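Local coordinates for protein acetylxylan esterase (PDB 4JKO) that removes acetyl side groups from the xylose units of xylan and xylo-oligosaccharides, working as an intracellular, doughnut-shaped octamer of the GDSL (SGNH) esterase family, at residues I16-R21 with G60-T65. The protein carries 1 engineered substitution. Sequence-based numbering, arbitrary orientation.
Sequences ITDCGR and GISGNT. With PO4 (phosphate ion), chain H.
Asp18, the last residue of the short helix 15-18 that starts at the nucleophile position, and Arg21 in the turn just after it hold the loop 60-65 by its backbone. From Asp18, CB lies against the peptide carbonyl of Gly60, 3.6 Å from its C. With CG anti to the backbone N (chi1 -177°), the carboxylate reaches on toward Ser62. OD1 turns back to its own segment and accepts from Arg21 N at 3.0 Å, an Asx motif. OD2 crosses to the loop, where its anti lone pair receives Ser62 N at 3.0 Å; Ser62 OG stands 3.3 Å from OD2, and Arg23 adds a salt bridge to this same oxygen. Arg21, bent at chi2 (85°), brings its guanidinium edge-on to Gly60 O, which takes both NE (2.9 Å, in the carbonyl plane) and NH2 (3.1 Å, from above it). A leucine in place of Arg21 would probably leave the buried Gly60 O without these two donors and Pro24 O without its bond from NH1. Gly60 lies so close to the helix that a CB would run into Asp18 N. Gly63 N donates to a phosphate oxygen at 2.8 Å; Ala15 N (the engineered nucleophile position), Asn92 and His194 also bind this ion. By gripping Ser62 N, one residue before Gly63 N, Asp18 probably helps hold that N-H, a likely part of the oxyanion hole, in place.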
loop_
_atom_site.group_PDB
_atom_site.type_symbol
_atom_site.label_atom_id
_atom_site.label_comp_id
_atom_site.label_asym_id
_atom_site.label_seq_id
_atom_site.Cartn_x
_atom_site.Cartn_y
_atom_site.Cartn_z
ATOM N N ILE A 16 -0.525 -16.209 21.927
ATOM C CA ILE A 16 -1.831 -16.833 22.182
ATOM C C ILE A 16 -2.698 -15.875 22.995
ATOM O O ILE A 16 -3.913 -15.761 22.763
ATOM C CB ILE A 16 -1.706 -18.240 22.833
ATOM C CG1 ILE A 16 -0.781 -19.162 22.049
ATOM C CG2 ILE A 16 -3.088 -18.803 23.075
ATOM C CD1 ILE A 16 -1.191 -19.359 20.586
ATOM N N THR A 17 -2.077 -15.112 23.897
ATOM C CA THR A 17 -2.765 -14.065 24.621
ATOM C C THR A 17 -2.887 -12.735 23.833
ATOM O O THR A 17 -3.934 -12.157 23.785
ATOM C CB THR A 17 -2.037 -13.838 26.018
ATOM O OG1 THR A 17 -2.112 -15.052 26.766
ATOM C CG2 THR A 17 -2.685 -12.751 26.752
ATOM N N ASP A 18 -1.809 -12.290 23.183
ATOM C CA ASP A 18 -1.776 -11.056 22.404
ATOM C C ASP A 18 -2.922 -11.029 21.366
ATOM O O ASP A 18 -3.794 -10.141 21.422
ATOM C CB ASP A 18 -0.403 -11.048 21.713
ATOM C CG ASP A 18 -0.137 -9.834 20.913
ATOM O OD1 ASP A 18 -1.112 -9.128 20.501
ATOM O OD2 ASP A 18 1.087 -9.658 20.632
ATOM N N CYS A 19 -2.868 -11.995 20.426
ATOM C CA CYS A 19 -3.761 -12.047 19.280
ATOM C C CYS A 19 -4.037 -10.670 18.619
ATOM O O CYS A 19 -5.188 -10.340 18.388
ATOM C CB CYS A 19 -5.110 -12.665 19.719
ATOM S SG CYS A 19 -4.945 -14.395 20.044
ATOM N N GLY A 20 -3.001 -9.867 18.397
ATOM C CA GLY A 20 -3.161 -8.522 17.823
ATOM C C GLY A 20 -3.750 -7.442 18.706
ATOM O O GLY A 20 -4.409 -6.517 18.225
ATOM N N ARG A 21 -3.584 -7.550 20.009
ATOM C CA ARG A 21 -4.136 -6.537 20.882
ATOM C C ARG A 21 -3.456 -5.157 20.667
ATOM O O ARG A 21 -2.413 -5.067 20.054
ATOM C CB ARG A 21 -4.061 -6.983 22.336
ATOM C CG ARG A 21 -2.658 -7.218 22.882
ATOM C CD ARG A 21 -2.011 -6.017 23.377
ATOM N NE ARG A 21 -0.770 -6.365 24.031
ATOM C CZ ARG A 21 -0.083 -5.492 24.721
ATOM N NH1 ARG A 21 -0.518 -4.227 24.825
ATOM N NH2 ARG A 21 1.021 -5.862 25.276
ATOM N N GLY A 60 -0.501 -9.344 26.462
ATOM C CA GLY A 60 0.190 -10.367 25.736
ATOM C C GLY A 60 1.134 -9.788 24.677
ATOM O O GLY A 60 0.875 -8.750 24.135
ATOM N N ILE A 61 2.273 -10.458 24.460
ATOM C CA ILE A 61 3.209 -10.071 23.399
ATOM C C ILE A 61 3.711 -11.300 22.696
ATOM O O ILE A 61 4.361 -12.187 23.307
ATOM C CB ILE A 61 4.406 -9.257 23.906
ATOM C CG1 ILE A 61 3.956 -7.948 24.528
ATOM C CG2 ILE A 61 5.400 -8.979 22.779
ATOM C CD1 ILE A 61 5.092 -6.941 24.644
ATOM N N SER A 62 3.385 -11.370 21.404
ATOM C CA SER A 62 3.854 -12.408 20.549
ATOM C C SER A 62 5.367 -12.625 20.670
ATOM O O SER A 62 6.101 -11.686 20.672
ATOM C CB SER A 62 3.609 -12.008 19.042
ATOM O OG SER A 62 2.239 -12.166 18.913
ATOM N N GLY A 63 5.794 -13.877 20.762
ATOM C CA GLY A 63 7.183 -14.200 20.881
ATOM C C GLY A 63 7.713 -14.348 22.298
ATOM O O GLY A 63 8.729 -15.017 22.494
ATOM N N ASN A 64 6.977 -13.872 23.288
ATOM C CA ASN A 64 7.552 -13.882 24.607
ATOM C C ASN A 64 7.746 -15.245 25.244
ATOM O O ASN A 64 6.881 -16.145 25.161
ATOM C CB ASN A 64 6.682 -13.113 25.564
ATOM C CG ASN A 64 6.935 -11.615 25.550
ATOM O OD1 ASN A 64 7.550 -10.988 24.630
ATOM N ND2 ASN A 64 6.452 -11.017 26.578
ATOM N N THR A 65 8.834 -15.338 25.991
ATOM C CA THR A 65 9.043 -16.364 26.986
ATOM C C THR A 65 8.845 -15.768 28.383
ATOM O O THR A 65 8.562 -14.568 28.582
ATOM C CB THR A 65 10.473 -16.935 26.896
ATOM O OG1 THR A 65 11.373 -15.890 27.325
ATOM C CG2 THR A 65 10.880 -17.460 25.437
HETATM P P PO4 H . 4.484 -16.981 19.401
HETATM O O1 PO4 H . 4.229 -16.179 20.674
HETATM O O2 PO4 H . 3.558 -16.651 18.267
HETATM O O3 PO4 H . 4.473 -18.462 19.600
HETATM O O4 PO4 H . 5.887 -16.561 18.987
HETATM O O HOH W 1 -0.356 -11.831 18.090
#